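Local coordinates for listeriolysin O (PDB 4CDB), which forms oligomeric pores in cholesterol-containing host membranes, lysing cells after a major conformational change inserts it into the bilayer, at residues H19-Q28 against R227-K238; I83-A91 against A135-A143. All blocks are in the same frame, centred on the assembly; numbering follows the deposited sequence.

Contact 1: H19-Q28 against R227-K238; sequences HADEIDKYIQ and RPSRFFGKAVTK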
ATOM      1  N   HIS A  19      -3.667  49.547   5.197  1.00 35.18           N
ATOM      2  CA  HIS A  19      -4.000  48.414   4.337  1.00 40.24           C
ATOM      3  C   HIS A  19      -3.620  47.086   4.990  1.00 39.60           C
ATOM      4  O   HIS A  19      -4.349  46.099   4.876  1.00 42.19           O
ATOM      5  CB  HIS A  19      -3.323  48.543   2.968  1.00 40.20           C
ATOM      6  CG  HIS A  19      -3.863  49.652   2.121  1.00 47.14           C
ATOM      7  ND1 HIS A  19      -5.163  50.105   2.223  1.00 50.53           N
ATOM      8  CD2 HIS A  19      -3.281  50.402   1.155  1.00 49.60           C
ATOM      9  CE1 HIS A  19      -5.355  51.084   1.359  1.00 51.54           C
ATOM     10  NE2 HIS A  19      -4.228  51.283   0.697  1.00 51.85           N
ATOM     11  N   ALA A  20      -2.478  47.067   5.672  1.00 37.59           N
ATOM     12  CA  ALA A  20      -2.021  45.864   6.361  1.00 37.72           C
ATOM     13  C   ALA A  20      -2.997  45.487   7.471  1.00 39.65           C
ATOM     14  O   ALA A  20      -3.328  44.315   7.653  1.00 37.67           O
ATOM     15  CB  ALA A  20      -0.613  46.065   6.925  1.00 35.19           C
ATOM     16  N   ASP A  21      -3.466  46.493   8.198  1.00 37.96           N
ATOM     17  CA  ASP A  21      -4.434  46.281   9.263  1.00 38.85           C
ATOM     18  C   ASP A  21      -5.775  45.798   8.707  1.00 36.88           C
ATOM     19  O   ASP A  21      -6.426  44.943   9.303  1.00 37.60           O
ATOM     20  CB  ASP A  21      -4.614  47.563  10.072  1.00 42.88           C
ATOM     21  CG  ASP A  21      -5.679  47.436  11.140  1.00 57.26           C
ATOM     22  OD1 ASP A  21      -5.359  46.936  12.238  1.00 63.89           O
ATOM     23  OD2 ASP A  21      -6.832  47.844  10.888  1.00 63.57           O
ATOM     24  N   GLU A  22      -6.182  46.343   7.564  1.00 37.58           N
ATOM     25  CA  GLU A  22      -7.408  45.894   6.909  1.00 42.36           C
ATOM     26  C   GLU A  22      -7.296  44.433   6.480  1.00 36.57           C
ATOM     27  O   GLU A  22      -8.258  43.674   6.578  1.00 36.81           O
ATOM     28  CB  GLU A  22      -7.745  46.769   5.701  1.00 48.98           C
ATOM     29  CG  GLU A  22      -8.191  48.182   6.039  1.00 64.76           C
ATOM     30  CD  GLU A  22      -8.435  49.016   4.797  1.00 76.92           C
ATOM     31  OE1 GLU A  22      -8.117  48.534   3.689  1.00 81.29           O
ATOM     32  OE2 GLU A  22      -8.945  50.149   4.927  1.00 79.88           O
ATOM     33  N   ILE A  23      -6.119  44.045   6.000  1.00 39.65           N
ATOM     34  CA  ILE A  23      -5.883  42.656   5.615  1.00 38.37           C
ATOM     35  C   ILE A  23      -5.980  41.737   6.830  1.00 36.35           C
ATOM     36  O   ILE A  23      -6.627  40.689   6.772  1.00 37.22           O
ATOM     37  CB  ILE A  23      -4.521  42.476   4.905  1.00 37.53           C
ATOM     38  CG1 ILE A  23      -4.550  43.146   3.533  1.00 34.03           C
ATOM     39  CG2 ILE A  23      -4.187  41.002   4.744  1.00 38.08           C
ATOM     40  CD1 ILE A  23      -3.199  43.204   2.843  1.00 36.92           C
ATOM     41  N   ASP A  24      -5.350  42.141   7.931  1.00 36.72           N
ATOM     42  CA  ASP A  24      -5.404  41.371   9.172  1.00 40.71           C
ATOM     43  C   ASP A  24      -6.839  41.085   9.599  1.00 40.43           C
ATOM     44  O   ASP A  24      -7.198  39.938   9.855  1.00 41.96           O
ATOM     45  CB  ASP A  24      -4.671  42.099  10.302  1.00 46.67           C
ATOM     46  CG  ASP A  24      -3.165  42.070  10.137  1.00 50.44           C
ATOM     47  OD1 ASP A  24      -2.653  41.135   9.488  1.00 46.39           O
ATOM     48  OD2 ASP A  24      -2.493  42.981  10.665  1.00 56.72           O
ATOM     49  N   LYS A  25      -7.657  42.130   9.662  1.00 39.10           N
ATOM     50  CA  LYS A  25      -9.041  42.001  10.116  1.00 46.33           C
ATOM     51  C   LYS A  25      -9.906  41.194   9.151  1.00 43.91           C
ATOM     52  O   LYS A  25     -10.828  40.497   9.572  1.00 49.78           O
ATOM     53  CB  LYS A  25      -9.661  43.381  10.356  1.00 50.19           C
ATOM     54  CG  LYS A  25      -8.868  44.245  11.321  1.00 59.75           C
ATOM     55  CD  LYS A  25      -8.603  43.502  12.620  1.00 68.35           C
ATOM     56  CE  LYS A  25      -7.620  44.252  13.502  1.00 72.91           C
ATOM     57  NZ  LYS A  25      -8.136  45.594  13.879  1.00 75.56           N
ATOM     58  N   TYR A  26      -9.612  41.291   7.858  1.00 39.71           N
ATOM     59  CA  TYR A  26     -10.353  40.526   6.858  1.00 44.46           C
ATOM     60  C   TYR A  26     -10.086  39.029   6.997  1.00 46.06           C
ATOM     61  O   TYR A  26     -11.014  38.220   6.990  1.00 45.68           O
ATOM     62  CB  TYR A  26     -10.022  40.998   5.438  1.00 41.57           C
ATOM     63  CG  TYR A  26     -10.648  40.142   4.358  1.00 41.25           C
ATOM     64  CD1 TYR A  26     -12.007  40.220   4.082  1.00 46.76           C
ATOM     65  CD2 TYR A  26      -9.881  39.252   3.617  1.00 39.43           C
ATOM     66  CE1 TYR A  26     -12.585  39.435   3.099  1.00 48.09           C
ATOM     67  CE2 TYR A  26     -10.448  38.465   2.631  1.00 41.99           C
ATOM     68  CZ  TYR A  26     -11.800  38.561   2.377  1.00 43.73           C
ATOM     69  OH  TYR A  26     -12.366  37.778   1.397  1.00 38.85           O
ATOM     70  N   ILE A  27      -8.816  38.665   7.126  1.00 39.49           N
ATOM     71  CA  ILE A  27      -8.445  37.260   7.249  1.00 40.19           C
ATOM     72  C   ILE A  27      -8.898  36.687   8.592  1.00 43.16           C
ATOM     73  O   ILE A  27      -9.411  35.570   8.659  1.00 40.01           O
ATOM     74  CB  ILE A  27      -6.929  37.051   7.044  1.00 36.74           C
ATOM     75  CG1 ILE A  27      -6.527  37.472   5.631  1.00 31.64           C
ATOM     76  CG2 ILE A  27      -6.540  35.599   7.288  1.00 36.73           C
ATOM     77  CD1 ILE A  27      -5.054  37.281   5.321  1.00 29.61           C
ATOM     78  N   GLN A  28      -8.726  37.467   9.656  1.00 42.59           N
ATOM     79  CA  GLN A  28      -9.164  37.056  10.987  1.00 48.45           C
ATOM     80  C   GLN A  28     -10.686  36.956  11.081  1.00 51.48           C
ATOM     81  O   GLN A  28     -11.216  36.315  11.985  1.00 56.65           O
ATOM     82  CB  GLN A  28      -8.626  38.011  12.060  1.00 54.32           C
ATOM     83  CG  GLN A  28      -7.121  37.920  12.278  1.00 60.67           C
ATOM     84  CD  GLN A  28      -6.585  39.015  13.188  1.00 65.89           C
ATOM     85  OE1 GLN A  28      -7.336  39.860  13.676  1.00 70.84           O
ATOM     86  NE2 GLN A  28      -5.277  39.002  13.419  1.00 61.11           N
ATOM     87  N   ARG A 227       1.204  38.307  12.374  1.00 43.45           N
ATOM     88  CA  ARG A 227       0.113  38.969  11.671  1.00 46.03           C
ATOM     89  C   ARG A 227      -0.066  38.336  10.300  1.00 39.02           C
ATOM     90  O   ARG A 227       0.916  38.054   9.612  1.00 41.13           O
ATOM     91  CB  ARG A 227       0.391  40.464  11.510  1.00 43.66           C
ATOM     92  CG  ARG A 227       0.581  41.209  12.818  1.00 51.16           C
ATOM     93  CD  ARG A 227       0.991  42.654  12.570  1.00 56.36           C
ATOM     94  NE  ARG A 227       0.004  43.367  11.763  1.00 62.30           N
ATOM     95  CZ  ARG A 227       0.183  44.584  11.259  1.00 62.42           C
ATOM     96  NH1 ARG A 227       1.317  45.238  11.474  1.00 61.06           N
ATOM     97  NH2 ARG A 227      -0.775  45.147  10.536  1.00 58.09           N
ATOM     98  N   PRO A 228      -1.326  38.099   9.906  1.00 34.93           N
ATOM     99  CA  PRO A 228      -1.641  37.528   8.592  1.00 39.87           C
ATOM    100  C   PRO A 228      -1.101  38.376   7.445  1.00 41.51           C
ATOM    101  O   PRO A 228      -0.745  37.840   6.397  1.00 43.39           O
ATOM    102  CB  PRO A 228      -3.171  37.524   8.574  1.00 42.00           C
ATOM    103  CG  PRO A 228      -3.559  37.420  10.014  1.00 36.53           C
ATOM    104  CD  PRO A 228      -2.523  38.217  10.759  1.00 33.14           C
ATOM    105  N   SER A 229      -1.034  39.687   7.648  1.00 37.18           N
ATOM    106  CA  SER A 229      -0.592  40.606   6.602  1.00 37.83           C
ATOM    107  C   SER A 229       0.918  40.594   6.361  1.00 36.11           C
ATOM    108  O   SER A 229       1.389  41.154   5.375  1.00 36.59           O
ATOM    109  CB  SER A 229      -1.047  42.032   6.918  1.00 38.74           C
ATOM    110  OG  SER A 229      -0.527  42.467   8.161  1.00 36.75           O
ATOM    111  N   ARG A 230       1.672  39.962   7.258  1.00 41.57           N
ATOM    112  CA  ARG A 230       3.134  39.978   7.172  1.00 44.29           C
ATOM    113  C   ARG A 230       3.690  39.357   5.891  1.00 37.72           C
ATOM    114  O   ARG A 230       4.755  39.748   5.424  1.00 35.71           O
ATOM    115  CB  ARG A 230       3.771  39.305   8.394  1.00 53.12           C
ATOM    116  CG  ARG A 230       4.355  40.278   9.408  1.00 62.31           C
ATOM    117  CD  ARG A 230       5.339  41.247   8.759  1.00 68.25           C
ATOM    118  NE  ARG A 230       6.735  40.843   8.922  1.00 71.48           N
ATOM    119  CZ  ARG A 230       7.497  40.341   7.954  1.00 68.75           C
ATOM    120  NH1 ARG A 230       7.007  40.173   6.734  1.00 63.05           N
ATOM    121  NH2 ARG A 230       8.756  40.009   8.208  1.00 69.99           N
ATOM    122  N   PHE A 231       2.971  38.391   5.328  1.00 39.92           N
ATOM    123  CA  PHE A 231       3.457  37.690   4.142  1.00 42.73           C
ATOM    124  C   PHE A 231       3.201  38.459   2.848  1.00 39.84           C
ATOM    125  O   PHE A 231       3.804  38.170   1.814  1.00 39.13           O
ATOM    126  CB  PHE A 231       2.861  36.281   4.053  1.00 50.02           C
ATOM    127  CG  PHE A 231       3.606  35.256   4.864  1.00 51.91           C
ATOM    128  CD1 PHE A 231       4.828  35.565   5.441  1.00 49.59           C
ATOM    129  CD2 PHE A 231       3.089  33.982   5.043  1.00 49.50           C
ATOM    130  CE1 PHE A 231       5.521  34.626   6.186  1.00 53.22           C
ATOM    131  CE2 PHE A 231       3.775  33.037   5.786  1.00 51.95           C
ATOM    132  CZ  PHE A 231       4.995  33.360   6.359  1.00 54.30           C
ATOM    133  N   PHE A 232       2.315  39.447   2.910  1.00 31.02           N
ATOM    134  CA  PHE A 232       1.952  40.201   1.716  1.00 32.98           C
ATOM    135  C   PHE A 232       2.816  41.438   1.523  1.00 34.61           C
ATOM    136  O   PHE A 232       3.258  42.055   2.494  1.00 34.84           O
ATOM    137  CB  PHE A 232       0.478  40.595   1.769  1.00 34.14           C
ATOM    138  CG  PHE A 232      -0.452  39.423   1.830  1.00 34.40           C
ATOM    139  CD1 PHE A 232      -0.751  38.702   0.685  1.00 34.93           C
ATOM    140  CD2 PHE A 232      -1.025  39.036   3.031  1.00 35.14           C
ATOM    141  CE1 PHE A 232      -1.607  37.615   0.738  1.00 36.15           C
ATOM    142  CE2 PHE A 232      -1.880  37.954   3.089  1.00 36.69           C
ATOM    143  CZ  PHE A 232      -2.171  37.243   1.943  1.00 37.86           C
ATOM    144  N   GLY A 233       3.053  41.793   0.263  1.00 36.22           N
ATOM    145  CA  GLY A 233       3.763  43.016  -0.065  1.00 34.57           C
ATOM    146  C   GLY A 233       2.983  44.234   0.394  1.00 34.52           C
ATOM    147  O   GLY A 233       1.765  44.163   0.578  1.00 34.13           O
ATOM    148  N   LYS A 234       3.681  45.352   0.570  1.00 37.00           N
ATOM    149  CA  LYS A 234       3.073  46.556   1.122  1.00 40.23           C
ATOM    150  C   LYS A 234       2.031  47.187   0.201  1.00 43.82           C
ATOM    151  O   LYS A 234       1.274  48.060   0.625  1.00 43.26           O
ATOM    152  CB  LYS A 234       4.149  47.585   1.464  1.00 38.33           C
ATOM    153  CG  LYS A 234       4.950  48.065   0.267  1.00 43.19           C
ATOM    154  CD  LYS A 234       6.110  48.941   0.713  1.00 51.61           C
ATOM    155  CE  LYS A 234       6.924  49.434  -0.474  1.00 57.55           C
ATOM    156  NZ  LYS A 234       8.112  50.236  -0.055  1.00 62.09           N
ATOM    157  N   ALA A 235       1.994  46.749  -1.054  1.00 44.87           N
ATOM    158  CA  ALA A 235       1.043  47.294  -2.018  1.00 43.89           C
ATOM    159  C   ALA A 235      -0.238  46.466  -2.104  1.00 43.28           C
ATOM    160  O   ALA A 235      -1.187  46.853  -2.787  1.00 46.87           O
ATOM    161  CB  ALA A 235       1.686  47.416  -3.389  1.00 44.48           C
ATOM    162  N   VAL A 236      -0.264  45.327  -1.418  1.00 37.39           N
ATOM    163  CA  VAL A 236      -1.433  44.454  -1.452  1.00 38.58           C
ATOM    164  C   VAL A 236      -2.539  45.002  -0.554  1.00 42.17           C
ATOM    165  O   VAL A 236      -2.272  45.496   0.545  1.00 42.95           O
ATOM    166  CB  VAL A 236      -1.079  43.012  -1.029  1.00 35.86           C
ATOM    167  CG1 VAL A 236      -2.294  42.098  -1.160  1.00 31.58           C
ATOM    168  CG2 VAL A 236       0.078  42.482  -1.866  1.00 36.05           C
ATOM    169  N   THR A 237      -3.778  44.924  -1.033  1.00 41.62           N
ATOM    170  CA  THR A 237      -4.933  45.382  -0.268  1.00 43.49           C
ATOM    171  C   THR A 237      -5.949  44.260  -0.076  1.00 42.04           C
ATOM    172  O   THR A 237      -5.865  43.214  -0.723  1.00 37.31           O
ATOM    173  CB  THR A 237      -5.625  46.585  -0.946  1.00 44.92           C
ATOM    174  OG1 THR A 237      -6.118  46.197  -2.234  1.00 45.44           O
ATOM    175  CG2 THR A 237      -4.648  47.735  -1.110  1.00 49.50           C
ATOM    176  N   LYS A 238      -6.901  44.488   0.822  1.00 44.26           N
ATOM    177  CA  LYS A 238      -7.984  43.546   1.070  1.00 48.19           C
ATOM    178  C   LYS A 238      -8.814  43.350  -0.194  1.00 50.01           C
ATOM    179  O   LYS A 238      -9.252  42.240  -0.495  1.00 48.13           O
ATOM    180  CB  LYS A 238      -8.869  44.052   2.213  1.00 57.76           C
ATOM    181  CG  LYS A 238     -10.225  43.365   2.319  1.00 67.34           C
ATOM    182  CD  LYS A 238     -11.032  43.904   3.492  1.00 73.61           C
ATOM    183  CE  LYS A 238     -11.176  45.416   3.419  1.00 80.93           C
ATOM    184  NZ  LYS A 238     -11.927  45.966   4.582  1.00 85.99           N
TER
HETATM  185  O   HOH W   1      -6.283  46.555   2.635  1.00 43.96           O
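Asp-24, on the helix, and Arg-227, on the facing loop, cross at about a right angle, their carboxylate and guanidinium planes 63° apart. Arg-227 approaches side-on in a salt bridge, and both its NE and its NH2 lie 2.8 Å from Asp-24 OD2, which sits in the guanidinium plane. A bend at chi3 (58°) in an otherwise extended chain turns the guanidinium back toward the helix. The other oxygen, Asp-24 OD1, also takes two bonds: Ser-229 N donates nearly along the C-O direction at 2.8 Å, whereas Ser-229 OG comes from above the carboxylate plane. Four donor bonds thus fix the rotation of this buried carboxylate.

The helix is 14-28, and the contact joins this first helix of the chain to the link between strand 207-222 and helix 238-243 of the cytolysin. Next to the salt bridge, Ile-27 and Pro-228 slide past each other in opposite directions, with Ile-27 CD1 3.8 Å from Pro-228 CB and 3.9 Å from Phe-232 CE2. Ile-23 points its CD1 at Val-236 O (3.4 Å), while its CG2 leans on Phe-232; Leu-241 of helix 238-243 touches the side chains of Ile-23, Val-236 and Phe-232.

At the far end Thr-237, the N-cap of that helix, sets CG2 over the centre of the His-19 ring, 3.8 Å from its centroid and 13° off the normal, a CH-pi contact. Lys-238 lays CG and CD against Tyr-26, whose OH bonds to Val-246 O. One water accepts from Lys-238 N and donates to His-19 O and Glu-22 OE1.

Contact 2: I83-A91 against A135-A143; sequences ISSLTYPGA and ATKSNVNNA. With NA (sodium ion), chain J; NA (sodium ion), chain M.
The two backbones stay well apart, with CA atoms 6.7 Å from each other at Tyr-88 and Lys-137, and no direct hydrogen bond joins them; side chains, backbone carbonyls, two sodium ions and water make the contact. Tyr-88 opens a type II turn that ends at Ala-91 and has Gly-90, at phi 92°, in its third position. Its ring is held between two partners: Ala-91 CB over one face, toward the rim, and Lys-137 CA over the centre of the opposite face, a CH-pi contact 3.8 Å from the centroid and 13° off the normal. Tyr-88 CG stands between its backbone N and carbonyl carbon (chi1 63°), which directs the ring toward the start of helix 137-152. There Tyr-88 OH binds a sodium ion at 2.6 Å, with the ion in the ring plane at the edge; Ala-135 O and a water are further, longer ligands.

The side chains of Lys-137 and Tyr-88 cross at about a right angle. Lys-137 CG lies 3.7 Å from Tyr-88 CD1, and beyond a bend at chi3 its NZ reaches Leu-86 CD2. The second sodium ion is bound by Ser-85 O and, as modelled, by Asn-141 ND2, both at 2.6 Å; an amide nitrogen is an unlikely sodium ligand, so this amide's orientation is doubtful, as is the bond a water donates to Asn-141 OD1 besides Thr-87 O.

Val-140 CG1 lies 3.8 Å from Pro-89 CD. Thr-136 caps helix 137-152 by accepting from Asn-139 N. Pro-89 and Val-140 both rest on Leu-116 of strand 114-118, and Pro-89 extends onto strands 207-222 and 252-260, placing the helix start and the turn against the large antiparallel sheet.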
ATOM      1  N   ILE A  83       5.361  18.437 -11.277  1.00 44.20           N
ATOM      2  CA  ILE A  83       5.164  19.838 -10.916  1.00 44.02           C
ATOM      3  C   ILE A  83       5.751  20.159  -9.542  1.00 40.95           C
ATOM      4  O   ILE A  83       5.268  21.049  -8.841  1.00 42.97           O
ATOM      5  CB  ILE A  83       3.671  20.226 -10.946  1.00 46.46           C
ATOM      6  CG1 ILE A  83       2.863  19.344  -9.992  1.00 47.43           C
ATOM      7  CG2 ILE A  83       3.121  20.106 -12.358  1.00 49.31           C
ATOM      8  CD1 ILE A  83       1.408  19.761  -9.852  1.00 44.00           C
ATOM      9  N   SER A  84       6.802  19.433  -9.171  1.00 36.22           N
ATOM     10  CA  SER A  84       7.438  19.604  -7.867  1.00 39.19           C
ATOM     11  C   SER A  84       8.052  20.990  -7.696  1.00 37.44           C
ATOM     12  O   SER A  84       8.155  21.497  -6.582  1.00 40.24           O
ATOM     13  CB  SER A  84       8.512  18.536  -7.652  1.00 44.42           C
ATOM     14  OG  SER A  84       9.583  18.710  -8.563  1.00 50.54           O
ATOM     15  N   SER A  85       8.456  21.598  -8.807  1.00 39.08           N
ATOM     16  CA  SER A  85       9.087  22.915  -8.785  1.00 40.85           C
ATOM     17  C   SER A  85       8.134  24.011  -8.311  1.00 46.05           C
ATOM     18  O   SER A  85       8.566  25.089  -7.905  1.00 46.64           O
ATOM     19  CB  SER A  85       9.644  23.264 -10.166  1.00 45.30           C
ATOM     20  OG  SER A  85       8.632  23.182 -11.154  1.00 49.19           O
ATOM     21  N   LEU A  86       6.837  23.733  -8.365  1.00 42.70           N
ATOM     22  CA  LEU A  86       5.834  24.682  -7.894  1.00 36.30           C
ATOM     23  C   LEU A  86       5.748  24.665  -6.369  1.00 35.21           C
ATOM     24  O   LEU A  86       5.207  25.586  -5.752  1.00 32.45           O
ATOM     25  CB  LEU A  86       4.467  24.369  -8.509  1.00 37.49           C
ATOM     26  CG  LEU A  86       4.416  24.301 -10.037  1.00 41.91           C
ATOM     27  CD1 LEU A  86       2.986  24.120 -10.513  1.00 44.18           C
ATOM     28  CD2 LEU A  86       5.034  25.542 -10.658  1.00 43.33           C
ATOM     29  N   THR A  87       6.298  23.615  -5.767  1.00 34.40           N
ATOM     30  CA  THR A  87       6.286  23.462  -4.318  1.00 35.73           C
ATOM     31  C   THR A  87       7.556  24.037  -3.695  1.00 37.33           C
ATOM     32  O   THR A  87       8.651  23.511  -3.902  1.00 38.86           O
ATOM     33  CB  THR A  87       6.164  21.983  -3.920  1.00 38.97           C
ATOM     34  OG1 THR A  87       4.908  21.466  -4.379  1.00 42.63           O
ATOM     35  CG2 THR A  87       6.258  21.825  -2.413  1.00 34.75           C
ATOM     36  N   TYR A  88       7.398  25.112  -2.929  1.00 37.46           N
ATOM     37  CA  TYR A  88       8.514  25.756  -2.249  1.00 31.88           C
ATOM     38  C   TYR A  88       8.049  26.392  -0.939  1.00 28.40           C
ATOM     39  O   TYR A  88       6.897  26.816  -0.829  1.00 33.68           O
ATOM     40  CB  TYR A  88       9.173  26.798  -3.158  1.00 29.21           C
ATOM     41  CG  TYR A  88       8.270  27.942  -3.558  1.00 34.11           C
ATOM     42  CD1 TYR A  88       7.436  27.839  -4.662  1.00 34.15           C
ATOM     43  CD2 TYR A  88       8.262  29.129  -2.837  1.00 30.58           C
ATOM     44  CE1 TYR A  88       6.612  28.882  -5.033  1.00 35.89           C
ATOM     45  CE2 TYR A  88       7.441  30.176  -3.199  1.00 38.19           C
ATOM     46  CZ  TYR A  88       6.619  30.049  -4.298  1.00 41.18           C
ATOM     47  OH  TYR A  88       5.800  31.094  -4.662  1.00 38.72           O
ATOM     48  N   PRO A  89       8.946  26.447   0.063  1.00 28.54           N
ATOM     49  CA  PRO A  89       8.614  26.980   1.390  1.00 30.69           C
ATOM     50  C   PRO A  89       8.158  28.434   1.335  1.00 29.12           C
ATOM     51  O   PRO A  89       8.788  29.245   0.654  1.00 24.69           O
ATOM     52  CB  PRO A  89       9.947  26.899   2.144  1.00 28.51           C
ATOM     53  CG  PRO A  89      10.729  25.861   1.434  1.00 33.01           C
ATOM     54  CD  PRO A  89      10.342  25.981  -0.006  1.00 31.16           C
ATOM     55  N   GLY A  90       7.079  28.750   2.046  1.00 29.60           N
ATOM     56  CA  GLY A  90       6.594  30.116   2.137  1.00 30.09           C
ATOM     57  C   GLY A  90       5.555  30.488   1.095  1.00 31.51           C
ATOM     58  O   GLY A  90       4.966  31.568   1.152  1.00 36.19           O
ATOM     59  N   ALA A  91       5.329  29.593   0.140  1.00 30.47           N
ATOM     60  CA  ALA A  91       4.369  29.843  -0.931  1.00 30.69           C
ATOM     61  C   ALA A  91       2.949  30.031  -0.399  1.00 33.44           C
ATOM     62  O   ALA A  91       2.506  29.306   0.492  1.00 31.58           O
ATOM     63  CB  ALA A  91       4.406  28.718  -1.948  1.00 26.09           C
ATOM     64  N   ALA A 135       9.982  37.087  -1.166  1.00 46.09           N
ATOM     65  CA  ALA A 135       9.761  35.645  -1.198  1.00 46.73           C
ATOM     66  C   ALA A 135       9.088  35.132  -2.472  1.00 47.72           C
ATOM     67  O   ALA A 135       7.989  34.578  -2.420  1.00 52.36           O
ATOM     68  CB  ALA A 135       8.970  35.213   0.027  1.00 45.69           C
ATOM     69  N   THR A 136       9.750  35.307  -3.611  1.00 44.24           N
ATOM     70  CA  THR A 136       9.288  34.693  -4.850  1.00 44.31           C
ATOM     71  C   THR A 136       9.800  33.259  -4.919  1.00 40.44           C
ATOM     72  O   THR A 136      10.599  32.843  -4.078  1.00 39.91           O
ATOM     73  CB  THR A 136       9.787  35.461  -6.087  1.00 47.31           C
ATOM     74  OG1 THR A 136      11.219  35.516  -6.072  1.00 47.94           O
ATOM     75  CG2 THR A 136       9.226  36.877  -6.102  1.00 48.51           C
ATOM     76  N   LYS A 137       9.340  32.505  -5.913  1.00 39.78           N
ATOM     77  CA  LYS A 137       9.797  31.131  -6.098  1.00 43.11           C
ATOM     78  C   LYS A 137      11.303  31.080  -6.347  1.00 44.65           C
ATOM     79  O   LYS A 137      12.009  30.259  -5.763  1.00 41.69           O
ATOM     80  CB  LYS A 137       9.055  30.464  -7.257  1.00 37.54           C
ATOM     81  CG  LYS A 137       9.473  29.021  -7.509  1.00 39.26           C
ATOM     82  CD  LYS A 137       9.103  28.569  -8.916  1.00 46.11           C
ATOM     83  CE  LYS A 137       7.619  28.754  -9.189  1.00 54.58           C
ATOM     84  NZ  LYS A 137       7.262  28.402 -10.593  1.00 62.48           N
ATOM     85  N   SER A 138      11.785  31.966  -7.214  1.00 42.45           N
ATOM     86  CA  SER A 138      13.202  32.009  -7.565  1.00 46.09           C
ATOM     87  C   SER A 138      14.073  32.366  -6.365  1.00 45.68           C
ATOM     88  O   SER A 138      15.106  31.745  -6.132  1.00 44.40           O
ATOM     89  CB  SER A 138      13.442  33.012  -8.697  1.00 49.62           C
ATOM     90  OG  SER A 138      12.702  32.662  -9.854  1.00 57.34           O
ATOM     91  N   ASN A 139      13.647  33.368  -5.605  1.00 38.24           N
ATOM     92  CA  ASN A 139      14.411  33.816  -4.446  1.00 42.50           C
ATOM     93  C   ASN A 139      14.443  32.797  -3.310  1.00 39.44           C
ATOM     94  O   ASN A 139      15.470  32.621  -2.655  1.00 36.35           O
ATOM     95  CB  ASN A 139      13.895  35.166  -3.942  1.00 44.96           C
ATOM     96  CG  ASN A 139      14.227  36.307  -4.885  1.00 53.58           C
ATOM     97  OD1 ASN A 139      15.224  36.261  -5.607  1.00 56.16           O
ATOM     98  ND2 ASN A 139      13.394  37.341  -4.879  1.00 52.07           N
ATOM     99  N   VAL A 140      13.317  32.131  -3.073  1.00 34.49           N
ATOM    100  CA  VAL A 140      13.251  31.112  -2.032  1.00 34.73           C
ATOM    101  C   VAL A 140      14.136  29.916  -2.381  1.00 33.60           C
ATOM    102  O   VAL A 140      14.910  29.444  -1.550  1.00 34.64           O
ATOM    103  CB  VAL A 140      11.796  30.653  -1.770  1.00 31.18           C
ATOM    104  CG1 VAL A 140      11.772  29.335  -1.008  1.00 27.01           C
ATOM    105  CG2 VAL A 140      11.035  31.723  -1.004  1.00 26.91           C
ATOM    106  N   ASN A 141      14.033  29.446  -3.621  1.00 32.34           N
ATOM    107  CA  ASN A 141      14.830  28.308  -4.075  1.00 36.37           C
ATOM    108  C   ASN A 141      16.333  28.578  -4.068  1.00 42.58           C
ATOM    109  O   ASN A 141      17.129  27.680  -3.800  1.00 43.77           O
ATOM    110  CB  ASN A 141      14.382  27.844  -5.462  1.00 40.33           C
ATOM    111  CG  ASN A 141      13.052  27.117  -5.431  1.00 50.71           C
ATOM    112  OD1 ASN A 141      12.652  26.573  -4.401  1.00 55.39           O
ATOM    113  ND2 ASN A 141      12.363  27.095  -6.566  1.00 52.25           N
ATOM    114  N   ASN A 142      16.724  29.810  -4.371  1.00 42.18           N
ATOM    115  CA  ASN A 142      18.129  30.183  -4.279  1.00 51.96           C
ATOM    116  C   ASN A 142      18.577  30.221  -2.821  1.00 48.64           C
ATOM    117  O   ASN A 142      19.717  29.877  -2.502  1.00 43.02           O
ATOM    118  CB  ASN A 142      18.397  31.522  -4.974  1.00 58.85           C
ATOM    119  CG  ASN A 142      18.392  31.403  -6.487  1.00 68.83           C
ATOM    120  OD1 ASN A 142      19.403  31.050  -7.097  1.00 77.80           O
ATOM    121  ND2 ASN A 142      17.252  31.696  -7.102  1.00 68.84           N
ATOM    122  N   ALA A 143      17.666  30.621  -1.937  1.00 41.64           N
ATOM    123  CA  ALA A 143      17.945  30.643  -0.507  1.00 39.24           C
ATOM    124  C   ALA A 143      18.108  29.231   0.050  1.00 39.88           C
ATOM    125  O   ALA A 143      18.929  28.995   0.937  1.00 36.01           O
ATOM    126  CB  ALA A 143      16.850  31.383   0.237  1.00 30.04           C
TER
HETATM  127 NA    NA J1535      10.714  25.059  -6.479  1.00 81.55          NA
HETATM  128 NA    NA M1538       5.675  33.495  -3.770  1.00 79.48          NA
HETATM  129  O   HOH W   2      11.539  24.162  -3.449  1.00 41.09           O
HETATM  130  O   HOH W   3       2.781  33.304  -3.158  1.00 77.68           O

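Contacts 1 and 2 lie on the same side of the chain's centre, with centres 21 Å apart and nearest atoms about 5 Å apart, so they are neighbours that do not touch. Along the chain, 83-91 and 135-143 are nested inside the loop that contact 1 closes between 19-28 and 227-238. Arg-111 bridges the gap: its NE bonds to Phe-231 O in segment 227-238, and its NH2 to Gly-90 O in segment 83-91. It also belongs, with Asn-134, to a further sodium site. Strand 92-94, which follows the turn of contact 2, meets Phe-231 and Phe-232 through Leu-92.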